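PDB 5KKU: polyketide synthase type I from Bacillus amyloliquefaciens, which carries an N-terminal dehydratase domain, the part in this chain, that probably eliminates water from carrier-bound intermediates on the difficidin assembly line. Local coordinates for residues 50-64 with 106-118. Numbering follows the deposited sequence.
Sequences LGERPIELRQIIFKQ and RDENMECQLYLQE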
loop_
_atom_site.group_PDB
_atom_site.type_symbol
_atom_site.label_atom_id
_atom_site.label_comp_id
_atom_site.label_asym_id
_atom_site.label_seq_id
_atom_site.Cartn_x
_atom_site.Cartn_y
_atom_site.Cartn_z
ATOM N N LEU A 50 3.408 -16.783 14.187
ATOM C CA LEU A 50 3.347 -16.311 15.554
ATOM C C LEU A 50 2.307 -17.033 16.335
ATOM O O LEU A 50 2.537 -17.421 17.454
ATOM C CB LEU A 50 2.971 -14.855 15.582
ATOM C CG LEU A 50 3.978 -13.850 15.120
ATOM C CD1 LEU A 50 3.524 -12.514 15.648
ATOM C CD2 LEU A 50 5.353 -14.205 15.633
ATOM N N GLY A 51 1.156 -17.199 15.719
ATOM C CA GLY A 51 -0.035 -17.683 16.337
ATOM C C GLY A 51 -0.880 -16.696 15.639
ATOM O O GLY A 51 -0.332 -15.957 14.871
ATOM N N GLU A 52 -2.176 -16.650 15.884
ATOM C CA GLU A 52 -2.958 -15.569 15.341
ATOM C C GLU A 52 -2.874 -14.773 16.624
ATOM O O GLU A 52 -3.421 -15.127 17.626
ATOM C CB GLU A 52 -4.276 -16.043 14.717
ATOM C CG GLU A 52 -4.642 -15.267 13.450
ATOM C CD GLU A 52 -5.498 -16.057 12.490
ATOM O OE1 GLU A 52 -6.121 -17.020 12.949
ATOM O OE2 GLU A 52 -5.552 -15.721 11.285
ATOM N N ARG A 53 -2.172 -13.664 16.578
ATOM C CA ARG A 53 -2.045 -12.805 17.732
ATOM C C ARG A 53 -2.072 -11.541 16.921
ATOM O O ARG A 53 -1.426 -11.509 15.905
ATOM C CB ARG A 53 -0.814 -12.887 18.582
ATOM C CG ARG A 53 -0.858 -14.083 19.467
ATOM C CD ARG A 53 0.326 -14.226 20.382
ATOM N NE ARG A 53 1.194 -15.213 19.784
ATOM C CZ ARG A 53 2.462 -15.399 20.100
ATOM N NH1 ARG A 53 3.030 -14.694 21.049
ATOM N NH2 ARG A 53 3.148 -16.291 19.439
ATOM N N PRO A 54 -2.822 -10.516 17.303
ATOM C CA PRO A 54 -2.797 -9.352 16.415
ATOM C C PRO A 54 -1.449 -8.656 16.386
ATOM O O PRO A 54 -0.900 -8.537 17.415
ATOM C CB PRO A 54 -3.879 -8.455 17.000
ATOM C CG PRO A 54 -3.834 -8.715 18.418
ATOM C CD PRO A 54 -3.829 -10.173 18.414
ATOM N N ILE A 55 -0.959 -8.240 15.224
ATOM C CA ILE A 55 0.341 -7.582 15.157
ATOM C C ILE A 55 0.335 -6.368 14.240
ATOM O O ILE A 55 -0.542 -6.217 13.389
ATOM C CB ILE A 55 1.438 -8.557 14.688
ATOM C CG1 ILE A 55 1.196 -8.975 13.237
ATOM C CG2 ILE A 55 1.493 -9.775 15.598
ATOM C CD1 ILE A 55 1.614 -7.934 12.223
ATOM N N GLU A 56 1.327 -5.503 14.424
ATOM C CA GLU A 56 1.457 -4.298 13.621
ATOM C C GLU A 56 2.847 -4.225 13.000
ATOM O O GLU A 56 3.690 -5.091 13.234
ATOM C CB GLU A 56 1.194 -3.054 14.471
ATOM C CG GLU A 56 2.262 -2.780 15.518
ATOM C CD GLU A 56 1.834 -1.731 16.525
ATOM O OE1 GLU A 56 0.616 -1.590 16.759
ATOM O OE2 GLU A 56 2.718 -1.047 17.084
ATOM N N LEU A 57 3.078 -3.184 12.208
ATOM C CA LEU A 57 4.333 -2.994 11.563
ATOM C C LEU A 57 4.923 -1.622 11.784
ATOM O O LEU A 57 4.233 -0.663 11.831
ATOM C CB LEU A 57 4.227 -3.311 10.088
ATOM C CG LEU A 57 3.488 -4.547 9.686
ATOM C CD1 LEU A 57 3.148 -4.539 8.235
ATOM C CD2 LEU A 57 4.240 -5.806 10.022
ATOM N N ARG A 58 6.217 -1.538 11.922
ATOM C CA ARG A 58 6.882 -0.283 12.112
ATOM C C ARG A 58 8.130 -0.157 11.253
ATOM O O ARG A 58 8.684 -1.119 10.868
ATOM C CB ARG A 58 7.231 -0.079 13.567
ATOM C CG ARG A 58 6.102 -0.355 14.511
ATOM C CD ARG A 58 6.483 0.065 15.899
ATOM N NE ARG A 58 5.486 -0.284 16.877
ATOM C CZ ARG A 58 5.745 -0.449 18.158
ATOM N NH1 ARG A 58 6.959 -0.294 18.603
ATOM N NH2 ARG A 58 4.779 -0.769 18.986
ATOM N N GLN A 59 8.595 1.043 11.036
ATOM C CA GLN A 59 9.779 1.319 10.258
ATOM C C GLN A 59 9.837 0.541 8.970
ATOM O O GLN A 59 10.813 -0.021 8.629
ATOM C CB GLN A 59 11.042 1.115 11.068
ATOM C CG GLN A 59 11.050 1.786 12.417
ATOM C CD GLN A 59 10.789 3.263 12.358
ATOM O OE1 GLN A 59 11.528 3.992 11.756
ATOM N NE2 GLN A 59 9.730 3.702 12.986
ATOM N N ILE A 60 8.773 0.566 8.206
ATOM C CA ILE A 60 8.720 -0.066 6.913
ATOM C C ILE A 60 9.536 0.657 5.873
ATOM O O ILE A 60 9.502 1.833 5.782
ATOM C CB ILE A 60 7.287 -0.149 6.440
ATOM C CG1 ILE A 60 6.465 -0.872 7.468
ATOM C CG2 ILE A 60 7.192 -0.826 5.100
ATOM C CD1 ILE A 60 5.012 -0.907 7.170
ATOM N N ILE A 61 10.261 -0.068 5.075
ATOM C CA ILE A 61 10.977 0.515 3.979
ATOM C C ILE A 61 10.701 -0.247 2.717
ATOM O O ILE A 61 10.931 -1.389 2.678
ATOM C CB ILE A 61 12.483 0.503 4.200
ATOM C CG1 ILE A 61 12.850 1.119 5.512
ATOM C CG2 ILE A 61 13.193 1.226 3.087
ATOM C CD1 ILE A 61 14.294 0.931 5.901
ATOM N N PHE A 62 10.232 0.423 1.699
ATOM C CA PHE A 62 9.959 -0.192 0.443
ATOM C C PHE A 62 11.153 -0.031 -0.470
ATOM O O PHE A 62 11.624 1.041 -0.706
ATOM C CB PHE A 62 8.717 0.402 -0.211
ATOM C CG PHE A 62 7.459 0.259 0.577
ATOM C CD1 PHE A 62 6.907 -0.950 0.801
ATOM C CD2 PHE A 62 6.806 1.343 1.012
ATOM C CE1 PHE A 62 5.752 -1.076 1.498
ATOM C CE2 PHE A 62 5.658 1.228 1.707
ATOM C CZ PHE A 62 5.129 0.017 1.955
ATOM N N LYS A 63 11.657 -1.131 -0.965
ATOM C CA LYS A 63 12.869 -1.121 -1.739
ATOM C C LYS A 63 13.333 -1.621 -3.091
ATOM O O LYS A 63 14.212 -1.050 -3.668
ATOM C CB LYS A 63 13.885 -2.069 -1.160
ATOM C CG LYS A 63 14.123 -1.852 0.316
ATOM C CD LYS A 63 15.365 -2.527 0.849
ATOM C CE LYS A 63 15.313 -2.667 2.341
ATOM N NZ LYS A 63 16.235 -3.643 2.941
ATOM N N GLN A 64 12.715 -2.488 -3.722
ATOM C CA GLN A 64 12.898 -2.785 -5.114
ATOM C C GLN A 64 11.465 -3.215 -5.507
ATOM O O GLN A 64 10.871 -3.937 -4.805
ATOM C CB GLN A 64 13.971 -3.779 -5.459
ATOM C CG GLN A 64 14.478 -3.708 -6.845
ATOM C CD GLN A 64 15.397 -2.556 -7.122
ATOM O OE1 GLN A 64 14.992 -1.451 -7.071
ATOM N NE2 GLN A 64 16.613 -2.834 -7.451
ATOM N N ARG A 106 19.008 -11.996 -5.998
ATOM C CA ARG A 106 17.839 -11.696 -5.212
ATOM C C ARG A 106 17.732 -10.225 -4.919
ATOM O O ARG A 106 18.645 -9.647 -4.389
ATOM C CB ARG A 106 17.864 -12.468 -3.932
ATOM C CG ARG A 106 18.125 -13.918 -4.121
ATOM C CD ARG A 106 17.481 -14.758 -3.072
ATOM N NE ARG A 106 17.449 -16.158 -3.427
ATOM C CZ ARG A 106 17.121 -17.101 -2.590
ATOM N NH1 ARG A 106 16.807 -16.790 -1.384
ATOM N NH2 ARG A 106 17.086 -18.333 -2.960
ATOM N N ASP A 107 16.594 -9.659 -5.215
ATOM C CA ASP A 107 16.327 -8.281 -4.941
ATOM C C ASP A 107 15.754 -8.095 -3.571
ATOM O O ASP A 107 14.978 -8.867 -3.131
ATOM C CB ASP A 107 15.370 -7.699 -5.964
ATOM C CG ASP A 107 16.006 -7.477 -7.281
ATOM O OD1 ASP A 107 17.094 -6.934 -7.367
ATOM O OD2 ASP A 107 15.400 -7.845 -8.255
ATOM N N GLU A 108 16.146 -7.053 -2.895
ATOM C CA GLU A 108 15.486 -6.743 -1.655
ATOM C C GLU A 108 14.273 -5.875 -1.935
ATOM O O GLU A 108 14.343 -4.899 -2.629
ATOM C CB GLU A 108 16.428 -6.094 -0.703
ATOM C CG GLU A 108 17.678 -6.875 -0.497
ATOM C CD GLU A 108 18.567 -6.319 0.564
ATOM O OE1 GLU A 108 18.536 -5.134 0.845
ATOM O OE2 GLU A 108 19.317 -7.099 1.118
ATOM N N ASN A 109 13.146 -6.278 -1.411
ATOM C CA ASN A 109 11.903 -5.620 -1.696
ATOM C C ASN A 109 11.352 -4.799 -0.570
ATOM O O ASN A 109 10.815 -3.787 -0.783
ATOM C CB ASN A 109 10.885 -6.614 -2.233
ATOM C CG ASN A 109 11.361 -7.318 -3.479
ATOM O OD1 ASN A 109 11.493 -8.504 -3.509
ATOM N ND2 ASN A 109 11.634 -6.571 -4.480
ATOM N N MET A 110 11.588 -5.235 0.643
ATOM C CA MET A 110 11.057 -4.581 1.794
ATOM C C MET A 110 11.582 -5.074 3.125
ATOM O O MET A 110 11.904 -6.217 3.269
ATOM C CB MET A 110 9.564 -4.688 1.766
ATOM C CG MET A 110 8.882 -3.918 2.833
ATOM S SD MET A 110 7.291 -4.568 3.184
ATOM C CE MET A 110 7.575 -5.272 4.790
ATOM N N GLU A 111 11.645 -4.178 4.094
ATOM C CA GLU A 111 11.968 -4.497 5.462
ATOM C C GLU A 111 11.097 -3.775 6.454
ATOM O O GLU A 111 10.633 -2.748 6.200
ATOM C CB GLU A 111 13.423 -4.232 5.759
ATOM C CG GLU A 111 13.777 -2.786 5.927
ATOM C CD GLU A 111 15.174 -2.579 6.433
ATOM O OE1 GLU A 111 16.096 -2.752 5.646
ATOM O OE2 GLU A 111 15.329 -2.225 7.601
ATOM N N CYS A 112 10.823 -4.375 7.576
ATOM C CA CYS A 112 10.113 -3.702 8.640
ATOM C C CYS A 112 10.353 -4.377 9.981
ATOM O O CYS A 112 10.995 -5.371 10.039
ATOM C CB CYS A 112 8.624 -3.637 8.350
ATOM S SG CYS A 112 7.764 -5.193 8.329
ATOM N N GLN A 113 9.757 -3.886 11.042
ATOM C CA GLN A 113 9.819 -4.508 12.337
ATOM C C GLN A 113 8.444 -4.877 12.797
ATOM O O GLN A 113 7.577 -4.070 12.869
ATOM C CB GLN A 113 10.442 -3.589 13.336
ATOM C CG GLN A 113 11.815 -3.171 12.997
ATOM C CD GLN A 113 12.843 -4.208 13.387
ATOM O OE1 GLN A 113 12.656 -5.018 14.290
ATOM N NE2 GLN A 113 13.929 -4.187 12.689
ATOM N N LEU A 114 8.236 -6.131 13.080
ATOM C CA LEU A 114 6.928 -6.602 13.462
ATOM C C LEU A 114 6.732 -6.730 14.971
ATOM O O LEU A 114 7.403 -7.450 15.610
ATOM C CB LEU A 114 6.651 -7.903 12.769
ATOM C CG LEU A 114 5.270 -8.494 12.806
ATOM C CD1 LEU A 114 5.182 -9.361 11.594
ATOM C CD2 LEU A 114 4.944 -9.301 14.048
ATOM N N TYR A 115 5.790 -6.012 15.539
ATOM C CA TYR A 115 5.501 -6.079 16.956
ATOM C C TYR A 115 4.161 -6.689 17.249
ATOM O O TYR A 115 3.293 -6.683 16.449
ATOM C CB TYR A 115 5.470 -4.704 17.550
ATOM C CG TYR A 115 6.765 -4.018 17.582
ATOM C CD1 TYR A 115 7.333 -3.556 16.437
ATOM C CD2 TYR A 115 7.425 -3.828 18.754
ATOM C CE1 TYR A 115 8.527 -2.929 16.460
ATOM C CE2 TYR A 115 8.629 -3.196 18.794
ATOM C CZ TYR A 115 9.170 -2.751 17.637
ATOM O OH TYR A 115 10.361 -2.131 17.647
ATOM N N LEU A 116 4.002 -7.162 18.451
ATOM C CA LEU A 116 2.722 -7.651 18.812
ATOM C C LEU A 116 1.866 -6.427 19.127
ATOM O O LEU A 116 2.316 -5.500 19.702
ATOM C CB LEU A 116 2.837 -8.590 19.985
ATOM C CG LEU A 116 3.549 -9.892 19.647
ATOM C CD1 LEU A 116 4.337 -10.397 20.824
ATOM C CD2 LEU A 116 2.613 -10.977 19.200
ATOM N N GLN A 117 0.626 -6.445 18.703
ATOM C CA GLN A 117 -0.277 -5.340 18.971
ATOM C C GLN A 117 -1.002 -5.672 20.255
ATOM O O GLN A 117 -1.445 -6.770 20.467
ATOM C CB GLN A 117 -1.187 -5.150 17.796
ATOM C CG GLN A 117 -2.299 -4.182 17.988
ATOM C CD GLN A 117 -3.519 -4.597 17.203
ATOM O OE1 GLN A 117 -3.435 -5.121 16.072
ATOM N NE2 GLN A 117 -4.671 -4.412 17.824
ATOM N N GLU A 118 -1.114 -4.683 21.106
ATOM C CA GLU A 118 -1.586 -4.770 22.484
ATOM C C GLU A 118 -2.172 -3.442 22.951
ATOM O O GLU A 118 -2.736 -3.351 24.041
ATOM C CB GLU A 118 -0.450 -5.199 23.413
ATOM C CG GLU A 118 0.788 -4.322 23.328
ATOM C CD GLU A 118 1.348 -3.969 24.691
ATOM O OE1 GLU A 118 2.146 -4.765 25.232
ATOM O OE2 GLU A 118 0.992 -2.897 25.224
#
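In the N-terminal hotdog fold of this double-hotdog dehydratase, strand 55-62 pairs antiparallel with strand 107-116, while its other edge bonds to strand 219-229 of the C-terminal hotdog. Backbone bonds run in both directions between E56 and Y115, R58 and Q113, and I61 and E111. Between R58 and I61 the register slips by one residue at a beta bulge; on the other edge Q59 and I60, both opposite I224 of strand 219-229, form a G1 bulge. On the face bearing E56, R58 and Y115, the R58 guanidinium lies flat over the phenol ring, a cation-pi stack with CZ 3.7 Å from the Y115 ring centroid and planes 17° apart. E56 fixes its rotation: OE2 forms a salt bridge with R58, accepting from NE (2.9 Å) and NH2 (2.8 Å) side-on, within the guanidinium plane, while OE1 forms one with R226. The face bearing L57, L114, M110 and F62 turns toward helix 37-49, where L57 touches L42. L57 CD2 sits 4.0 Å from both L114 CD1 and the neighbouring C112 SG, and L114 crosses I55 at about a right angle. M110 SD makes an oblique Met-aromatic contact with the F62 ring; the F62 side chain is about 10 Å from that of D198 and about 12 Å from that of H25, the predicted proton donor and acceptor. K63, extended beyond CG (chi3 -161°), brings NZ into salt bridges with E111 OE1 at 2.9 Å and, weakly, E108 OE1. N109 OD1 accepts from S93 OG, and ND2 reaches Q64 O at 2.8 Å from above the carbonyl plane.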